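Local structure of type II restriction enzyme NlaIV (Neisseria lactamica, 6QM2) at residues T8-Q11 against I12-K15; W144-K147 against V148-T152; I198-T201 against V202-N205; P234-H237 against E238-K242. The protein recognises the double-stranded DNA sequence 5'-GGNNCC-3' and cuts within it as a type II restriction endonuclease, leaving blunt ends. All blocks are in the same frame, centred on the assembly; numbering follows the deposited sequence.

Interaction 1: T8-Q11 against I12-K15; sequences TAQQ and IFDK
Gln10 reaches one helical turn forward to Asp14, and its amide passes beside the ring of Phe13 on the way. From a CB that points away from the following turn, the chain is set with CG opposite the backbone N (chi1 -174°) and then bends at chi2, which swings its end back over the helix surface. CG lies 3.6 Å from Asp14 OD2. CD follows at a slightly longer range, and NE2 donates a nearly straight hydrogen bond to Asp14 OD2 at 3.2 Å. The carboxylate oxygen lies in the plane of the Gln10 amide, whereas the donor comes to the carboxylate from above its plane. NE2 also sits at the edge of the Phe13 ring, 3.6 Å from CD2, with the amide and ring planes almost perpendicular. OE1, the other branch, packs against Leu145 of strand 138-147. Glutamine suits this place because a single neutral group can donate to an acid while its oxygen turns elsewhere. At the helix start, Thr8 N donates to Gln11 OE1 at 3.0 Å, one half of a capping box; the N-cap hydroxyl, Thr8 OG1, bonds instead to Glu87. Phe13 packs on strands 124-132 and 138-147, and Ile12 on Trp57 and Leu58 of helix 44-60: these are the N-terminal turns of an amphipathic helix lying on the mixed sheet of a PDDEXK-type nuclease.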
loop_
_atom_site.group_PDB
_atom_site.type_symbol
_atom_site.label_atom_id
_atom_site.label_comp_id
_atom_site.label_asym_id
_atom_site.label_seq_id
_atom_site.Cartn_x
_atom_site.Cartn_y
_atom_site.Cartn_z
ATOM N N THR A 8 31.091 -7.700 -6.434
ATOM C CA THR A 8 30.984 -7.434 -5.001
ATOM C C THR A 8 30.135 -6.174 -4.768
ATOM O O THR A 8 29.877 -5.404 -5.699
ATOM C CB THR A 8 32.377 -7.318 -4.327
ATOM O OG1 THR A 8 32.218 -7.306 -2.905
ATOM C CG2 THR A 8 33.140 -6.060 -4.743
ATOM N N ALA A 9 29.701 -5.982 -3.524
ATOM C CA ALA A 9 28.827 -4.867 -3.148
ATOM C C ALA A 9 29.422 -3.489 -3.452
ATOM O O ALA A 9 28.698 -2.578 -3.855
ATOM C CB ALA A 9 28.468 -4.963 -1.673
ATOM N N GLN A 10 30.732 -3.344 -3.256
ATOM C CA GLN A 10 31.439 -2.090 -3.554
ATOM C C GLN A 10 31.519 -1.817 -5.063
ATOM O O GLN A 10 31.439 -0.663 -5.490
ATOM C CB GLN A 10 32.846 -2.111 -2.933
ATOM C CG GLN A 10 33.632 -0.807 -3.043
ATOM C CD GLN A 10 33.070 0.313 -2.189
ATOM O OE1 GLN A 10 32.870 0.150 -0.986
ATOM N NE2 GLN A 10 32.834 1.466 -2.803
ATOM N N GLN A 11 31.680 -2.872 -5.860
ATOM C CA GLN A 11 31.676 -2.752 -7.322
ATOM C C GLN A 11 30.287 -2.350 -7.831
ATOM O O GLN A 11 30.179 -1.529 -8.741
ATOM C CB GLN A 11 32.136 -4.056 -7.991
ATOM C CG GLN A 11 33.633 -4.324 -7.880
ATOM C CD GLN A 11 34.034 -5.710 -8.373
ATOM O OE1 GLN A 11 33.387 -6.715 -8.066
ATOM N NE2 GLN A 11 35.118 -5.770 -9.137
ATOM N N ILE A 12 29.240 -2.926 -7.232
ATOM C CA ILE A 12 27.845 -2.571 -7.553
ATOM C C ILE A 12 27.547 -1.121 -7.161
ATOM O O ILE A 12 26.928 -0.388 -7.931
ATOM C CB ILE A 12 26.834 -3.532 -6.875
ATOM C CG1 ILE A 12 26.946 -4.933 -7.486
ATOM C CG2 ILE A 12 25.399 -3.030 -7.029
ATOM C CD1 ILE A 12 26.292 -6.025 -6.666
ATOM N N PHE A 13 27.980 -0.724 -5.965
ATOM C CA PHE A 13 27.852 0.659 -5.499
ATOM C C PHE A 13 28.508 1.623 -6.486
ATOM O O PHE A 13 27.859 2.547 -6.975
ATOM C CB PHE A 13 28.469 0.809 -4.101
ATOM C CG PHE A 13 28.417 2.213 -3.548
ATOM C CD1 PHE A 13 27.196 2.842 -3.313
ATOM C CD2 PHE A 13 29.590 2.902 -3.235
ATOM C CE1 PHE A 13 27.148 4.131 -2.794
ATOM C CE2 PHE A 13 29.546 4.189 -2.713
ATOM C CZ PHE A 13 28.323 4.804 -2.493
ATOM N N ASP A 14 29.781 1.377 -6.794
ATOM C CA ASP A 14 30.547 2.231 -7.713
ATOM C C ASP A 14 30.000 2.211 -9.141
ATOM O O ASP A 14 30.029 3.239 -9.821
ATOM C CB ASP A 14 32.034 1.841 -7.728
ATOM C CG ASP A 14 32.754 2.189 -6.431
ATOM O OD1 ASP A 14 32.538 3.296 -5.887
ATOM O OD2 ASP A 14 33.559 1.354 -5.965
ATOM N N LYS A 15 29.506 1.057 -9.592
ATOM C CA LYS A 15 28.938 0.944 -10.938
ATOM C C LYS A 15 27.677 1.798 -11.071
ATOM O O LYS A 15 27.554 2.571 -12.021
ATOM C CB LYS A 15 28.648 -0.516 -11.313
ATOM C CG LYS A 15 28.287 -0.697 -12.779
ATOM C CD LYS A 15 28.297 -2.152 -13.228
ATOM C CE LYS A 15 28.311 -2.238 -14.750
ATOM N NZ LYS A 15 27.775 -3.522 -15.273
#

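Interaction 2: W144-K147 against V148-T152; sequences WLKK and VWQIT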
loop_
_atom_site.group_PDB
_atom_site.type_symbol
_atom_site.label_atom_id
_atom_site.label_comp_id
_atom_site.label_asym_id
_atom_site.label_seq_id
_atom_site.Cartn_x
_atom_site.Cartn_y
_atom_site.Cartn_z
ATOM N N TRP A 144 24.114 5.252 -0.564
ATOM C CA TRP A 144 25.121 4.846 0.418
ATOM C C TRP A 144 25.378 3.346 0.368
ATOM O O TRP A 144 24.487 2.568 0.013
ATOM C CB TRP A 144 24.664 5.183 1.836
ATOM C CG TRP A 144 24.503 6.636 2.153
ATOM C CD1 TRP A 144 25.479 7.502 2.553
ATOM C CD2 TRP A 144 23.279 7.381 2.153
ATOM N NE1 TRP A 144 24.943 8.746 2.787
ATOM C CE2 TRP A 144 23.595 8.701 2.548
ATOM C CE3 TRP A 144 21.948 7.065 1.848
ATOM C CZ2 TRP A 144 22.626 9.705 2.647
ATOM C CZ3 TRP A 144 20.983 8.065 1.948
ATOM C CH2 TRP A 144 21.328 9.368 2.347
ATOM N N LEU A 145 26.603 2.963 0.726
ATOM C CA LEU A 145 26.953 1.575 1.034
ATOM C C LEU A 145 27.548 1.571 2.436
ATOM O O LEU A 145 28.634 2.114 2.653
ATOM C CB LEU A 145 27.952 1.011 0.019
ATOM C CG LEU A 145 28.201 -0.503 0.106
ATOM C CD1 LEU A 145 26.976 -1.294 -0.336
ATOM C CD2 LEU A 145 29.411 -0.892 -0.725
ATOM N N LYS A 146 26.820 0.985 3.385
ATOM C CA LYS A 146 27.195 1.032 4.800
ATOM C C LYS A 146 27.040 -0.337 5.463
ATOM O O LYS A 146 26.318 -1.203 4.962
ATOM C CB LYS A 146 26.322 2.056 5.537
ATOM C CG LYS A 146 26.445 3.497 5.045
ATOM C CD LYS A 146 27.540 4.259 5.778
ATOM C CE LYS A 146 28.075 5.414 4.946
ATOM N NZ LYS A 146 29.083 6.202 5.704
ATOM N N LYS A 147 27.740 -0.523 6.582
ATOM C CA LYS A 147 27.541 -1.682 7.467
ATOM C C LYS A 147 26.431 -1.369 8.468
ATOM O O LYS A 147 26.099 -0.204 8.681
ATOM C CB LYS A 147 28.838 -2.041 8.214
ATOM C CG LYS A 147 29.697 -3.102 7.536
ATOM C CD LYS A 147 30.231 -2.654 6.183
ATOM C CE LYS A 147 31.201 -3.675 5.601
ATOM N NZ LYS A 147 30.580 -5.006 5.348
ATOM N N VAL A 148 25.869 -2.407 9.087
ATOM C CA VAL A 148 24.791 -2.243 10.086
ATOM C C VAL A 148 25.199 -1.344 11.262
ATOM O O VAL A 148 24.388 -0.567 11.756
ATOM C CB VAL A 148 24.259 -3.610 10.615
ATOM C CG1 VAL A 148 25.290 -4.336 11.481
ATOM C CG2 VAL A 148 22.955 -3.427 11.381
ATOM N N TRP A 149 26.454 -1.456 11.689
ATOM C CA TRP A 149 26.990 -0.643 12.793
ATOM C C TRP A 149 27.157 0.839 12.422
ATOM O O TRP A 149 27.124 1.698 13.299
ATOM C CB TRP A 149 28.302 -1.235 13.371
ATOM C CG TRP A 149 29.386 -1.622 12.378
ATOM C CD1 TRP A 149 29.540 -2.840 11.759
ATOM C CD2 TRP A 149 30.473 -0.809 11.927
ATOM N NE1 TRP A 149 30.635 -2.822 10.934
ATOM C CE2 TRP A 149 31.230 -1.589 11.017
ATOM C CE3 TRP A 149 30.876 0.509 12.189
ATOM C CZ2 TRP A 149 32.373 -1.095 10.373
ATOM C CZ3 TRP A 149 32.015 1.004 11.544
ATOM C CH2 TRP A 149 32.749 0.200 10.648
ATOM N N GLN A 150 27.319 1.132 11.131
ATOM C CA GLN A 150 27.426 2.518 10.644
ATOM C C GLN A 150 26.087 3.266 10.560
ATOM O O GLN A 150 26.076 4.495 10.482
ATOM C CB GLN A 150 28.108 2.555 9.269
ATOM C CG GLN A 150 29.566 2.122 9.282
ATOM C CD GLN A 150 30.197 2.187 7.905
ATOM O OE1 GLN A 150 29.714 1.569 6.957
ATOM N NE2 GLN A 150 31.282 2.940 7.790
ATOM N N ILE A 151 24.971 2.539 10.569
ATOM C CA ILE A 151 23.643 3.152 10.445
ATOM C C ILE A 151 22.771 2.978 11.692
ATOM O O ILE A 151 21.565 3.205 11.625
ATOM C CB ILE A 151 22.904 2.643 9.178
ATOM C CG1 ILE A 151 22.499 1.165 9.301
ATOM C CG2 ILE A 151 23.778 2.852 7.949
ATOM C CD1 ILE A 151 21.758 0.636 8.092
ATOM N N THR A 152 23.365 2.579 12.816
ATOM C CA THR A 152 22.642 2.471 14.087
ATOM C C THR A 152 23.401 3.186 15.189
ATOM O O THR A 152 24.586 3.491 15.052
ATOM C CB THR A 152 22.410 1.009 14.520
ATOM O OG1 THR A 152 23.638 0.279 14.426
ATOM C CG2 THR A 152 21.359 0.350 13.651
#
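One face of the Trp149 indole carries two aliphatic groups, Lys147 CB and Gln150 CG, both offset toward the rim of the ring. Lys147 CB makes the CH-pi contact, 3.7 Å from the centroid of the five-membered ring, and Lys147 CG continues past the NE1 corner at 3.5 Å. The two side chains run side by side in the same direction, an arrangement helped by the first torsion of Trp149 (chi1 49°), which places CG between its own backbone N and carbonyl carbon. Leu191 and Phe194 of helix 191-204 also pack on this indole. The second flat group, the Gln150 amide, folds back on the strand end: OE1 receives Lys147 N at 2.9 Å, in the carbonyl plane and on a lone pair. Lys146 crosses the glutamine at about a right angle, its CD 3.7 Å from OE1, and its CB touches Ile151 CG2 at 3.6 Å. A weak bond from Gln150 N returns to Lys147 O, and Thr152 OG1 donates to Val148 O, so the chain is tied as it turns out of strand 138-147. Lysine at 147 serves twice, since its CB lies over an aromatic face while NZ forms a salt bridge with Asp124. The chemistry is thus divided: neutral hydrogen bonds shape the turn, and the cation is drawn off to an acid on the adjacent strand, which probably helps to hold the aliphatic part against the indole.

Interaction 3: I198-T201 against V202-N205; sequences IEET and VYQN
Glu200 meets Tyr203 and Gln204 across the last turn of helix 191-204, a helix C-terminus where regular backbone bonding gives way to a loop. The main-chain bonds come first. Val202 N donates to Ile198 O and Gln204 N to Glu200 O, both in the usual i to i+4 pattern, and Val202 N has an additional weak bond to Glu199 O. Polar side chains form the outer face. With its CG opposite the backbone N and a bend at chi2, Glu200 runs alongside Tyr203 and brings OE2 to the edge of the ring, 3.7 Å from CD2 and near the ring plane. This edge carries the slightly positive C-H groups, so an acid is an apt neighbour; Tyr203 also makes a cation-pi contact with Arg209. Gln204 crosses Glu200 at about a right angle, NE2 lying 3.8 Å from Glu200 CG, while its OE1 is bonded to Ala159 N. Apolar contacts make up the inner face. Ile198 CG2 and Val202 CG2 are 4.4 Å apart, a loose pairing completed by Trp215, on which both residues pack. The branched Thr201 suits the buried side because its hydroxyl bonds to Ala197 O within the helix and its side chain also packs on Phe107. Asn205 leaves helical conformation, and its OD1 accepts Ala207 N in an Asx turn that leads the chain away. Its backbone N-H still belongs to the helix: Asn205 N donates to Thr201 O at 2.9 Å.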
loop_
_atom_site.group_PDB
_atom_site.type_symbol
_atom_site.label_atom_id
_atom_site.label_comp_id
_atom_site.label_asym_id
_atom_site.label_seq_id
_atom_site.Cartn_x
_atom_site.Cartn_y
_atom_site.Cartn_z
ATOM N N ILE A 198 24.296 -4.656 21.459
ATOM C CA ILE A 198 23.385 -5.801 21.299
ATOM C C ILE A 198 23.444 -6.679 22.547
ATOM O O ILE A 198 22.405 -7.024 23.100
ATOM C CB ILE A 198 23.696 -6.671 20.048
ATOM C CG1 ILE A 198 23.528 -5.881 18.733
ATOM C CG2 ILE A 198 22.814 -7.921 20.017
ATOM C CD1 ILE A 198 22.107 -5.489 18.381
ATOM N N GLU A 199 24.656 -7.014 22.992
ATOM C CA GLU A 199 24.845 -7.860 24.176
ATOM C C GLU A 199 24.074 -7.335 25.378
ATOM O O GLU A 199 23.355 -8.087 26.035
ATOM C CB GLU A 199 26.330 -7.974 24.548
ATOM C CG GLU A 199 26.623 -8.977 25.663
ATOM C CD GLU A 199 27.979 -8.778 26.321
ATOM O OE1 GLU A 199 28.907 -8.235 25.673
ATOM O OE2 GLU A 199 28.113 -9.179 27.499
ATOM N N GLU A 200 24.236 -6.047 25.664
ATOM C CA GLU A 200 23.603 -5.445 26.835
ATOM C C GLU A 200 22.095 -5.348 26.650
ATOM O O GLU A 200 21.336 -5.668 27.570
ATOM C CB GLU A 200 24.209 -4.069 27.148
ATOM C CG GLU A 200 23.810 -3.487 28.501
ATOM C CD GLU A 200 24.087 -4.419 29.668
ATOM O OE1 GLU A 200 25.106 -5.146 29.637
ATOM O OE2 GLU A 200 23.277 -4.430 30.615
ATOM N N THR A 201 21.669 -4.936 25.455
ATOM C CA THR A 201 20.246 -4.900 25.103
ATOM C C THR A 201 19.551 -6.244 25.339
ATOM O O THR A 201 18.390 -6.271 25.745
ATOM C CB THR A 201 20.030 -4.470 23.638
ATOM O OG1 THR A 201 20.741 -3.255 23.385
ATOM C CG2 THR A 201 18.555 -4.235 23.342
ATOM N N VAL A 202 20.260 -7.347 25.093
ATOM C CA VAL A 202 19.728 -8.685 25.363
ATOM C C VAL A 202 19.315 -8.803 26.835
ATOM O O VAL A 202 18.233 -9.303 27.133
ATOM C CB VAL A 202 20.731 -9.813 24.973
ATOM C CG1 VAL A 202 20.290 -11.169 25.506
ATOM C CG2 VAL A 202 20.881 -9.910 23.459
ATOM N N TYR A 203 20.174 -8.333 27.737
ATOM C CA TYR A 203 19.889 -8.362 29.178
ATOM C C TYR A 203 18.825 -7.347 29.596
ATOM O O TYR A 203 17.964 -7.659 30.426
ATOM C CB TYR A 203 21.168 -8.126 29.986
ATOM C CG TYR A 203 20.937 -8.102 31.479
ATOM C CD1 TYR A 203 20.452 -9.224 32.146
ATOM C CD2 TYR A 203 21.189 -6.955 32.226
ATOM C CE1 TYR A 203 20.236 -9.207 33.513
ATOM C CE2 TYR A 203 20.976 -6.929 33.595
ATOM C CZ TYR A 203 20.499 -8.057 34.234
ATOM O OH TYR A 203 20.286 -8.033 35.590
ATOM N N GLN A 204 18.912 -6.136 29.035
ATOM C CA GLN A 204 17.945 -5.057 29.306
ATOM C C GLN A 204 16.518 -5.465 28.959
ATOM O O GLN A 204 15.591 -5.186 29.707
ATOM C CB GLN A 204 18.307 -3.789 28.521
ATOM C CG GLN A 204 19.561 -3.071 29.011
ATOM C CD GLN A 204 19.976 -1.911 28.116
ATOM O OE1 GLN A 204 19.471 -1.753 27.001
ATOM N NE2 GLN A 204 20.908 -1.093 28.600
ATOM N N ASN A 205 16.366 -6.128 27.816
ATOM C CA ASN A 205 15.074 -6.576 27.303
ATOM C C ASN A 205 14.592 -7.796 28.093
ATOM O O ASN A 205 15.230 -8.840 28.029
ATOM C CB ASN A 205 15.235 -6.921 25.816
ATOM C CG ASN A 205 13.944 -7.363 25.153
ATOM O OD1 ASN A 205 12.880 -7.421 25.774
ATOM N ND2 ASN A 205 14.038 -7.671 23.864
#

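Interaction 4: P234-H237 against E238-K242; sequences PRWH and EIAHK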
loop_
_atom_site.group_PDB
_atom_site.type_symbol
_atom_site.label_atom_id
_atom_site.label_comp_id
_atom_site.label_asym_id
_atom_site.label_seq_id
_atom_site.Cartn_x
_atom_site.Cartn_y
_atom_site.Cartn_z
ATOM N N PRO A 234 33.868 -5.198 23.924
ATOM C CA PRO A 234 33.978 -4.482 25.203
ATOM C C PRO A 234 32.681 -4.518 26.011
ATOM O O PRO A 234 31.610 -4.742 25.442
ATOM C CB PRO A 234 34.311 -3.049 24.779
ATOM C CG PRO A 234 33.779 -2.922 23.395
ATOM C CD PRO A 234 33.908 -4.278 22.770
ATOM N N ARG A 235 32.787 -4.329 27.327
ATOM C CA ARG A 235 31.600 -4.187 28.177
ATOM C C ARG A 235 30.913 -2.877 27.811
ATOM O O ARG A 235 31.586 -1.874 27.575
ATOM C CB ARG A 235 31.963 -4.191 29.663
ATOM C CG ARG A 235 32.370 -5.552 30.214
ATOM C CD ARG A 235 32.333 -5.592 31.743
ATOM N NE ARG A 235 33.008 -4.436 32.361
ATOM C CZ ARG A 235 32.434 -3.462 33.087
ATOM N NH1 ARG A 235 33.198 -2.480 33.569
ATOM N NH2 ARG A 235 31.124 -3.440 33.355
ATOM N N TRP A 236 29.582 -2.893 27.742
ATOM C CA TRP A 236 28.816 -1.705 27.340
ATOM C C TRP A 236 29.002 -0.550 28.321
ATOM O O TRP A 236 29.117 0.604 27.905
ATOM C CB TRP A 236 27.327 -2.033 27.196
ATOM C CG TRP A 236 26.476 -0.839 26.856
ATOM C CD1 TRP A 236 25.494 -0.284 27.627
ATOM C CD2 TRP A 236 26.544 -0.048 25.665
ATOM N NE1 TRP A 236 24.937 0.796 26.984
ATOM C CE2 TRP A 236 25.564 0.964 25.778
ATOM C CE3 TRP A 236 27.328 -0.100 24.508
ATOM C CZ2 TRP A 236 25.349 1.920 24.779
ATOM C CZ3 TRP A 236 27.116 0.853 23.509
ATOM C CH2 TRP A 236 26.133 1.850 23.655
ATOM N N HIS A 237 29.046 -0.871 29.612
ATOM C CA HIS A 237 29.260 0.129 30.661
ATOM C C HIS A 237 30.511 0.994 30.426
ATOM O O HIS A 237 30.474 2.201 30.655
ATOM C CB HIS A 237 29.336 -0.548 32.036
ATOM C CG HIS A 237 29.241 0.405 33.185
ATOM N ND1 HIS A 237 28.035 0.869 33.667
ATOM C CD2 HIS A 237 30.200 0.981 33.950
ATOM C CE1 HIS A 237 28.256 1.690 34.678
ATOM N NE2 HIS A 237 29.562 1.775 34.870
ATOM N N GLU A 238 31.597 0.378 29.961
ATOM C CA GLU A 238 32.844 1.102 29.668
ATOM C C GLU A 238 32.730 2.058 28.477
ATOM O O GLU A 238 33.292 3.152 28.518
ATOM C CB GLU A 238 34.010 0.125 29.425
ATOM C CG GLU A 238 34.427 -0.699 30.641
ATOM C CD GLU A 238 34.876 0.149 31.824
ATOM O OE1 GLU A 238 34.497 -0.184 32.969
ATOM O OE2 GLU A 238 35.595 1.152 31.617
ATOM N N ILE A 239 32.013 1.650 27.430
ATOM C CA ILE A 239 31.942 2.427 26.176
ATOM C C ILE A 239 30.667 3.254 25.990
ATOM O O ILE A 239 30.582 4.040 25.042
ATOM C CB ILE A 239 32.138 1.533 24.923
ATOM C CG1 ILE A 239 31.072 0.429 24.826
ATOM C CG2 ILE A 239 33.532 0.927 24.925
ATOM C CD1 ILE A 239 30.901 -0.116 23.424
ATOM N N ALA A 240 29.690 3.084 26.883
ATOM C CA ALA A 240 28.392 3.768 26.769
ATOM C C ALA A 240 28.515 5.281 26.622
ATOM O O ALA A 240 27.791 5.876 25.825
ATOM C CB ALA A 240 27.499 3.433 27.959
ATOM N N HIS A 241 29.442 5.888 27.369
ATOM C CA HIS A 241 29.652 7.346 27.345
ATOM C C HIS A 241 29.866 7.942 25.941
ATOM O O HIS A 241 29.442 9.069 25.679
ATOM C CB HIS A 241 30.808 7.758 28.272
ATOM C CG HIS A 241 32.161 7.310 27.808
ATOM N ND1 HIS A 241 32.885 7.995 26.856
ATOM C CD2 HIS A 241 32.929 6.258 28.177
ATOM C CE1 HIS A 241 34.034 7.378 26.649
ATOM N NE2 HIS A 241 34.086 6.321 27.440
ATOM N N LYS A 242 30.504 7.187 25.049
ATOM C CA LYS A 242 30.731 7.637 23.667
ATOM C C LYS A 242 29.434 7.833 22.871
ATOM O O LYS A 242 29.413 8.611 21.912
ATOM C CB LYS A 242 31.619 6.642 22.906
ATOM C CG LYS A 242 33.028 6.467 23.458
ATOM C CD LYS A 242 33.936 5.722 22.484
ATOM C CE LYS A 242 33.532 4.264 22.317
ATOM N NZ LYS A 242 34.445 3.528 21.401
HETATM O O HOH W 1 30.494 4.913 29.725
#
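Trp236 and Ile239 owe their meeting to two different first torsions: the tryptophan carries CG opposite its backbone N (chi1 177°), whereas Ile239 holds CG1 between N and the carbonyl carbon (chi1 60°). With chi2 of the isoleucine extended as well, CD1 reaches the six-membered part of the indole, 3.7 Å from Trp236 CE3, and the two side chains cross at about a right angle. Ala240 contributes its methyl over one face of the same indole, CB lying 4.0 Å from the centroid of the five-membered ring in a CH-pi contact. A small residue is apt here, for its methyl sits close to the ring without a longer chain to place. Ile239 also touches Pro234, with CD1 4.0 Å from Pro234 CG, so that proline, isoleucine and tryptophan make one apolar patch facing helix 191-204. On the outer side, Arg235 bends at chi3 and Glu238 at chi2, and NH1 of the arginine forms a salt bridge with OE1 of the glutamate at 2.7 Å. Their flat groups are inclined by 59°, and one nitrogen meets one oxygen. The backbone bonds from Glu238, Ile239 and Ala240 back to Arg235 and Trp236 are weak. A water donates to His237 O and accepts from His241 N at 2.8 Å. This short helical turn therefore probably relies much on side chains: apolar groups pack on the protein, helped by the salt bridges of Lys242 to Asp193 and Glu189, and an exposed ion pair links the N-cap residue to the first turn.

In the fold
Interactions 1 and 2 touch directly, helix 9-18 against strand 138-147, with Phe13 CE1 3.7 Å from Leu145 N. Interactions 3 and 4 form a second pair, centres about 13 Å apart, joined where Glu200 CG meets Trp236 CD1. Between the pairs, interaction 2 approaches interaction 3 to about 7 Å at the nearest atoms, and helix 191-204, which carries interaction 3, also receives Val148 on Phe194. Interactions 1 and 3 lie about 34 Å apart between centres, on opposite sides of the chain's centre. The side chain of Val148 is about 10 Å from a bound potassium ion and about 13 Å from the sodium ion held by Ser68, Asn70, Met73 and Pro75.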